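Ferric vibriobactin ABC transporter, periplasmic ferric vibriobactin-binding protein (Vibrio cholerae, PDB 3R5T) binds ferric vibriobactin in the periplasm and probably delivers this iron-loaded siderophore to its ABC transporter for uptake into the cell. Local coordinates at residues V168-P173 against A242-D246; Y219-T223 against D246-L252. All blocks are in the same frame, centred on the assembly; numbering follows the deposited sequence. Where two conformers were deposited one is given.

Contact 1: residues V168-P173 against A242-D246. With VBN ((4S,5R)-N-{3-[(2,3-dihydroxybenzoyl)amino]propyl}-2-(2,3-dihydroxyphenyl)-N-[3-({[(4S,5R)-2-(2,3-dihydroxyphenyl)-5-met hyl-4,5-dihydro-1,3-oxazol-4-yl]carbonyl}amino)propyl]-5-methyl-4,5-dihydro-1,3-oxazole-4-carboxamide), chain B.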
loop_
_atom_site.group_PDB
_atom_site.type_symbol
_atom_site.label_atom_id
_atom_site.label_comp_id
_atom_site.label_asym_id
_atom_site.label_seq_id
_atom_site.Cartn_x
_atom_site.Cartn_y
_atom_site.Cartn_z
ATOM N N VAL A 168 -9.986 -5.755 7.111
ATOM C CA VAL A 168 -10.106 -4.989 8.337
ATOM C C VAL A 168 -8.740 -4.681 8.939
ATOM O O VAL A 168 -7.851 -5.527 8.949
ATOM C CB VAL A 168 -10.920 -5.794 9.383
ATOM C CG1 VAL A 168 -10.950 -5.084 10.739
ATOM C CG2 VAL A 168 -12.335 -6.077 8.880
ATOM N N SER A 169 -8.596 -3.462 9.451
ATOM C CA SER A 169 -7.494 -3.096 10.344
ATOM C C SER A 169 -8.048 -3.088 11.763
ATOM O O SER A 169 -8.830 -2.223 12.134
ATOM C CB SER A 169 -6.937 -1.728 9.968
ATOM O OG SER A 169 -5.838 -1.391 10.808
ATOM N N TYR A 170 -7.644 -4.080 12.546
ATOM C CA TYR A 170 -8.246 -4.332 13.858
ATOM C C TYR A 170 -7.385 -3.875 15.012
ATOM O O TYR A 170 -6.192 -4.180 15.064
ATOM C CB TYR A 170 -8.526 -5.826 13.994
ATOM C CG TYR A 170 -9.130 -6.263 15.308
ATOM C CD1 TYR A 170 -10.460 -5.980 15.621
ATOM C CD2 TYR A 170 -8.395 -7.023 16.217
ATOM C CE1 TYR A 170 -11.030 -6.420 16.812
ATOM C CE2 TYR A 170 -8.962 -7.465 17.420
ATOM C CZ TYR A 170 -10.267 -7.149 17.717
ATOM O OH TYR A 170 -10.823 -7.595 18.905
ATOM N N HIS A 171 -8.007 -3.150 15.932
ATOM C CA HIS A 171 -7.329 -2.692 17.143
ATOM C C HIS A 171 -8.108 -2.970 18.415
ATOM O O HIS A 171 -7.710 -2.517 19.473
ATOM C CB HIS A 171 -6.997 -1.208 17.057
ATOM C CG HIS A 171 -6.073 -0.879 15.934
ATOM N ND1 HIS A 171 -4.732 -1.192 15.961
ATOM C CD2 HIS A 171 -6.304 -0.307 14.731
ATOM C CE1 HIS A 171 -4.173 -0.816 14.824
ATOM N NE2 HIS A 171 -5.106 -0.276 14.061
ATOM N N GLY A 172 -9.217 -3.690 18.308
ATOM C CA GLY A 172 -9.966 -4.125 19.473
ATOM C C GLY A 172 -11.006 -3.149 19.983
ATOM O O GLY A 172 -11.217 -2.092 19.399
ATOM N N PRO A 173 -11.651 -3.499 21.104
ATOM C CA PRO A 173 -12.727 -2.687 21.686
ATOM C C PRO A 173 -12.266 -1.297 22.119
ATOM O O PRO A 173 -11.099 -1.106 22.466
ATOM C CB PRO A 173 -13.140 -3.463 22.949
ATOM C CG PRO A 173 -12.351 -4.712 22.982
ATOM C CD PRO A 173 -11.351 -4.720 21.880
ATOM N N ALA A 242 -7.085 -13.349 17.581
ATOM C CA ALA A 242 -7.620 -12.403 18.556
ATOM C C ALA A 242 -8.960 -11.836 18.064
ATOM O O ALA A 242 -9.894 -11.667 18.851
ATOM C CB ALA A 242 -6.623 -11.286 18.824
ATOM N N PHE A 243 -9.038 -11.557 16.764
ATOM C CA PHE A 243 -10.281 -11.126 16.127
ATOM C C PHE A 243 -11.351 -12.208 16.274
ATOM O O PHE A 243 -12.464 -11.940 16.725
ATOM C CB PHE A 243 -10.033 -10.824 14.648
ATOM C CG PHE A 243 -11.214 -10.240 13.933
ATOM C CD1 PHE A 243 -12.101 -11.051 13.228
ATOM C CD2 PHE A 243 -11.412 -8.861 13.915
ATOM C CE1 PHE A 243 -13.171 -10.508 12.553
ATOM C CE2 PHE A 243 -12.479 -8.309 13.234
ATOM C CZ PHE A 243 -13.365 -9.132 12.539
ATOM N N LEU A 244 -10.994 -13.433 15.904
ATOM C CA LEU A 244 -11.911 -14.571 15.953
ATOM C C LEU A 244 -12.505 -14.798 17.337
ATOM O O LEU A 244 -13.654 -15.227 17.464
ATOM C CB LEU A 244 -11.171 -15.833 15.537
ATOM C CG LEU A 244 -11.127 -16.219 14.072
ATOM C CD1 LEU A 244 -9.796 -16.886 13.761
ATOM C CD2 LEU A 244 -12.327 -17.126 13.708
ATOM N N HIS A 245 -11.717 -14.524 18.370
ATOM C CA HIS A 245 -12.146 -14.797 19.738
ATOM C C HIS A 245 -12.661 -13.570 20.480
ATOM O O HIS A 245 -12.960 -13.645 21.665
ATOM C CB HIS A 245 -11.026 -15.480 20.534
ATOM C CG HIS A 245 -10.762 -16.887 20.100
ATOM N ND1 HIS A 245 -9.747 -17.219 19.230
ATOM C CD2 HIS A 245 -11.398 -18.046 20.396
ATOM C CE1 HIS A 245 -9.763 -18.522 19.014
ATOM N NE2 HIS A 245 -10.755 -19.047 19.710
ATOM N N ASP A 246 -12.775 -12.444 19.784
ATOM C CA ASP A 246 -13.337 -11.248 20.392
ATOM C C ASP A 246 -14.815 -11.521 20.656
ATOM O O ASP A 246 -15.584 -11.668 19.718
ATOM C CB ASP A 246 -13.173 -10.061 19.445
ATOM C CG ASP A 246 -13.746 -8.772 20.001
ATOM O OD1 ASP A 246 -14.578 -8.826 20.926
ATOM O OD2 ASP A 246 -13.368 -7.694 19.496
HETATM C C VBN B . -2.310 5.312 12.952
HETATM N N VBN B . -1.480 6.534 10.892
HETATM O O VBN B . -3.423 5.696 12.810
HETATM C CA VBN B . -1.154 5.918 12.166
HETATM C CB VBN B . -0.429 7.106 12.904
HETATM C CAB VBN B . 3.950 -0.031 10.411
HETATM O OAC VBN B . -5.685 1.136 11.642
HETATM O OAD VBN B . 2.550 3.371 13.141
HETATM O OAF VBN B . -2.702 4.333 7.505
HETATM O OAG VBN B . -4.142 8.767 6.973
HETATM O OAH VBN B . -0.445 6.357 7.748
HETATM O OAI VBN B . -3.025 4.015 10.128
HETATM O OAJ VBN B . -3.002 7.057 8.755
HETATM O OAK VBN B . 0.032 4.389 9.557
HETATM C CAL VBN B . -5.326 1.667 7.504
HETATM C CAM VBN B . -2.697 11.097 9.496
HETATM C CAN VBN B . 3.049 5.413 6.903
HETATM C CAO VBN B . -4.385 2.631 7.008
HETATM C CAP VBN B . -3.371 10.631 8.331
HETATM C CAQ VBN B . 1.780 6.075 6.820
HETATM C CAR VBN B . -5.513 1.489 8.923
HETATM C CAS VBN B . -2.142 10.192 10.413
HETATM C CAT VBN B . 3.292 4.437 7.903
HETATM C CAU VBN B . -3.882 2.802 14.624
HETATM C CAV VBN B . -0.436 2.740 15.185
HETATM C CAW VBN B . -5.006 3.038 13.601
HETATM C CAX VBN B . 0.982 2.122 15.206
HETATM C CAY VBN B . -3.041 4.030 14.976
HETATM C CAZ VBN B . -0.598 3.952 14.253
HETATM N NBB VBN B . -4.613 3.094 12.195
HETATM N NBC VBN B . 1.312 1.533 13.910
HETATM N NBD VBN B . 1.475 2.422 10.503
HETATM O OBF VBN B . 3.735 2.427 9.881
HETATM C CBG VBN B . -5.050 2.064 11.281
HETATM C CBH VBN B . 2.099 2.283 12.927
HETATM C CBJ VBN B . -1.824 7.893 11.223
HETATM C CBK VBN B . -3.633 3.412 7.934
HETATM C CBL VBN B . -3.491 9.250 8.093
HETATM C CBM VBN B . 0.792 5.735 7.741
HETATM C CBN VBN B . -3.810 3.252 9.277
HETATM C CBO VBN B . -2.960 8.400 8.974
HETATM C CBP VBN B . 1.033 4.792 8.704
HETATM C CBQ VBN B . -4.791 2.244 9.789
HETATM C CBR VBN B . -2.240 8.882 10.163
HETATM C CBS VBN B . 2.324 4.101 8.774
HETATM C CBU VBN B . 3.628 1.362 10.922
HETATM C CBW VBN B . 2.552 3.164 9.926
HETATM C CBX VBN B . 2.172 1.651 11.542
HETATM N NBY VBN B . -1.981 4.382 14.026
HETATM O OG1 VBN B . -1.093 8.324 12.350
HETATM C CG2 VBN B . 1.089 7.086 12.988
#

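Contact 2: residues Y219-T223 against D246-L252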
loop_
_atom_site.group_PDB
_atom_site.type_symbol
_atom_site.label_atom_id
_atom_site.label_comp_id
_atom_site.label_asym_id
_atom_site.label_seq_id
_atom_site.Cartn_x
_atom_site.Cartn_y
_atom_site.Cartn_z
ATOM N N TYR A 219 -15.667 1.120 16.937
ATOM C CA TYR A 219 -15.527 -0.318 17.107
ATOM C C TYR A 219 -16.828 -1.082 16.886
ATOM O O TYR A 219 -16.831 -2.119 16.223
ATOM C CB TYR A 219 -15.021 -0.593 18.518
ATOM C CG TYR A 219 -15.044 -2.043 18.941
ATOM C CD1 TYR A 219 -15.946 -2.485 19.900
ATOM C CD2 TYR A 219 -14.170 -2.968 18.388
ATOM C CE1 TYR A 219 -15.966 -3.797 20.319
ATOM C CE2 TYR A 219 -14.190 -4.298 18.790
ATOM C CZ TYR A 219 -15.100 -4.702 19.746
ATOM O OH TYR A 219 -15.127 -6.001 20.179
ATOM N N GLU A 220 -17.917 -0.571 17.451
ATOM C CA GLU A 220 -19.214 -1.256 17.386
ATOM C C GLU A 220 -19.652 -1.592 15.962
ATOM O O GLU A 220 -20.366 -2.574 15.740
ATOM C CB GLU A 220 -20.326 -0.436 18.065
ATOM C CG GLU A 220 -20.246 -0.403 19.574
ATOM C CD GLU A 220 -19.010 0.311 20.058
ATOM O OE1 GLU A 220 -18.632 1.322 19.419
ATOM O OE2 GLU A 220 -18.422 -0.142 21.067
ATOM N N HIS A 221 -19.262 -0.772 14.992
ATOM C CA HIS A 221 -19.668 -1.033 13.609
ATOM C C HIS A 221 -19.107 -2.340 13.047
ATOM O O HIS A 221 -19.653 -2.875 12.073
ATOM C CB HIS A 221 -19.307 0.132 12.682
ATOM C CG HIS A 221 -20.122 1.370 12.909
ATOM N ND1 HIS A 221 -21.489 1.411 12.730
ATOM C CD2 HIS A 221 -19.755 2.620 13.281
ATOM C CE1 HIS A 221 -21.930 2.630 12.992
ATOM N NE2 HIS A 221 -20.896 3.382 13.330
ATOM N N LEU A 222 -18.006 -2.830 13.615
ATOM C CA LEU A 222 -17.464 -4.121 13.191
ATOM C C LEU A 222 -18.498 -5.231 13.288
ATOM O O LEU A 222 -18.495 -6.164 12.475
ATOM C CB LEU A 222 -16.228 -4.509 14.015
ATOM C CG LEU A 222 -14.921 -3.737 13.783
ATOM C CD1 LEU A 222 -13.873 -4.255 14.749
ATOM C CD2 LEU A 222 -14.438 -3.861 12.330
ATOM N N THR A 223 -19.398 -5.132 14.263
ATOM C CA THR A 223 -20.430 -6.157 14.423
ATOM C C THR A 223 -21.410 -6.191 13.259
ATOM O O THR A 223 -22.144 -7.155 13.113
ATOM C CB THR A 223 -21.258 -5.977 15.707
ATOM O OG1 THR A 223 -22.033 -4.774 15.619
ATOM C CG2 THR A 223 -20.362 -5.942 16.944
ATOM N N ASP A 246 -12.775 -12.444 19.784
ATOM C CA ASP A 246 -13.337 -11.248 20.392
ATOM C C ASP A 246 -14.815 -11.521 20.656
ATOM O O ASP A 246 -15.584 -11.668 19.718
ATOM C CB ASP A 246 -13.173 -10.061 19.445
ATOM C CG ASP A 246 -13.746 -8.772 20.001
ATOM O OD1 ASP A 246 -14.578 -8.826 20.926
ATOM O OD2 ASP A 246 -13.368 -7.694 19.496
ATOM N N PRO A 247 -15.216 -11.592 21.934
ATOM C CA PRO A 247 -16.581 -12.025 22.264
ATOM C C PRO A 247 -17.652 -11.133 21.652
ATOM O O PRO A 247 -18.735 -11.614 21.324
ATOM C CB PRO A 247 -16.636 -11.921 23.800
ATOM C CG PRO A 247 -15.239 -11.901 24.233
ATOM C CD PRO A 247 -14.450 -11.241 23.142
ATOM N N ILE A 248 -17.360 -9.846 21.514
ATOM C CA ILE A 248 -18.325 -8.933 20.919
ATOM C C ILE A 248 -18.647 -9.311 19.463
ATOM O O ILE A 248 -19.781 -9.141 19.013
ATOM C CB ILE A 248 -17.839 -7.468 21.021
ATOM C CG1 ILE A 248 -17.620 -7.067 22.491
ATOM C CG2 ILE A 248 -18.803 -6.524 20.302
ATOM C CD1 ILE A 248 -18.866 -7.054 23.316
ATOM N N LEU A 249 -17.667 -9.868 18.754
ATOM C CA LEU A 249 -17.816 -10.184 17.328
ATOM C C LEU A 249 -18.269 -11.624 17.053
ATOM O O LEU A 249 -18.265 -12.077 15.908
ATOM C CB LEU A 249 -16.487 -9.918 16.600
ATOM C CG LEU A 249 -15.855 -8.549 16.848
ATOM C CD1 LEU A 249 -14.525 -8.421 16.102
ATOM C CD2 LEU A 249 -16.811 -7.432 16.459
ATOM N N LYS A 250 -18.696 -12.324 18.097
ATOM C CA LYS A 250 -18.940 -13.758 18.009
ATOM C C LYS A 250 -19.933 -14.150 16.913
ATOM O O LYS A 250 -19.876 -15.263 16.384
ATOM C CB LYS A 250 -19.389 -14.313 19.373
ATOM C CG LYS A 250 -20.694 -13.721 19.923
ATOM C CD LYS A 250 -21.216 -14.489 21.153
ATOM C CE LYS A 250 -20.462 -14.135 22.427
ATOM N NZ LYS A 250 -20.771 -12.775 22.959
ATOM N N ASN A 251 -20.821 -13.233 16.560
ATOM C CA ASN A 251 -21.873 -13.552 15.595
ATOM C C ASN A 251 -21.585 -13.076 14.166
ATOM O O ASN A 251 -22.440 -13.179 13.281
ATOM C CB ASN A 251 -23.225 -13.048 16.103
ATOM C CG ASN A 251 -23.720 -13.842 17.291
ATOM O OD1 ASN A 251 -23.612 -15.070 17.310
ATOM N ND2 ASN A 251 -24.254 -13.152 18.294
ATOM N N LEU A 252 -20.378 -12.569 13.927
ATOM C CA LEU A 252 -19.998 -12.184 12.572
ATOM C C LEU A 252 -20.039 -13.389 11.649
ATOM O O LEU A 252 -19.600 -14.475 12.014
ATOM C CB LEU A 252 -18.595 -11.571 12.522
ATOM C CG LEU A 252 -18.461 -10.082 12.829
ATOM C CD1 LEU A 252 -17.010 -9.640 12.654
ATOM C CD2 LEU A 252 -19.376 -9.261 11.947
#

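Contact 1: residues V168-P173 against A242-D246
Y170 and F243 form a T-shaped aromatic pair in which F243 supplies the edge and Y170 the face. The ring centroids lie 5.1 Å apart and the planes stand at 82°. The touching edge atom is F243 CD2, 3.5 Å from Y170 CD1 and set toward the rim of the tyrosine ring. On the opposite face of Y170 sits the backbone N of G172, 3.5 Å above the plane and over its centre, so the phenol is held between the helix and its own chain. V168 adds a looser apolar contact, its CG1 4.4 Å from F243 CE2.

The polar part is one short hydrogen bond: Y170 OH donates to D246 OD2 at 2.6 Å. The carboxylate oxygen is met on its anti side, and the donor stands 35° out of the carboxylate plane. With CG anti to the backbone N (chi1 179°), the Y170 side chain extends from the residue just after strand 165-169 to D246, just beyond helix 237-244. OD2 also accepts from Y219, while OD1 takes the backbone N of I248.

Ligand binding uses the neighbouring residues. S169 OG donates to the vibriobactin carbonyl oxygen OAC at 2.7 Å, and H171 NE2 reaches the same atom at 2.9 Å, with OAC in the plane of the imidazole. One ligand oxygen is thus gripped twice from the strand end, while Y170 between these two residues is tied to the helix end. Two phenol donors on one buried carboxylate oxygen would be expected to stabilise the charged form of D246.

Contact 2: residues Y219-T223 against D246-L252
Y219 meets the 246-252 loop at the edge of its phenol: D246 OD2 lies there in the ring plane, and E220 OE2 is a second in-plane neighbour at the rim. I248 CG2 approaches the same ring obliquely, 3.9 Å from Y219 CE1. The carboxylate of D246 is nearly coplanar with the phenol, the two planes differing by 10°, and the side chains come from opposite directions. Y219 OH donates to D246 OD2 at 2.5 Å, arriving on the syn side and 17° out of the carboxylate plane. I248 CB packs close to this hydroxyl, at 3.2 Å from Y219 OH.

D246 also shapes its own loop. Its OD1 accepts from the backbone N of I248 at 3.0 Å, an Asx turn leading into the 3-10 segment 247-248; a type I beta turn, L249 to L252, then brings the chain to the N-cap of helix 253-256. In the mixed-sheet lobe of this periplasmic binding protein, the contact joins the loop between helices 237-244 and 253-256 to the loop between strands 214-217 and 229-233.

The rest of the contact is aliphatic. L249 CD2 lies 3.9 Å from L222 CB and also touches T223 CG2, which in turn reaches I248 CG2 at 3.7 Å. T223 carries CG2 anti to its carbonyl carbon, with OG1 at chi1 67°; this turns the methyl to the isoleucine while OG1 donates to E220 O, nearly in line with that carbonyl. In one of its two modelled conformers L252 places CD2 near L222 O and packs on L225.

Contacts 1 and 2 have centres 8 Å apart and share D246, with the phenols of Y170 and Y219 converging on its OD2. Their segments alternate along the chain: the end of strand 165-169 with the residues that follow it, the 219-223 loop and the chain leaving helix 237-244 all meet at this carboxylate. Apolar packing continues between them, with F243 CE2 3.5 Å from L249 CD1; G172 O also lies 3.2 Å from Y219 CD2. Only contact 1 includes vibriobactin-binding residues. The Y170 side chain is about 14 Å from the ferric ion, and the L222 side chain of contact 2 about 10 Å from the siderophore.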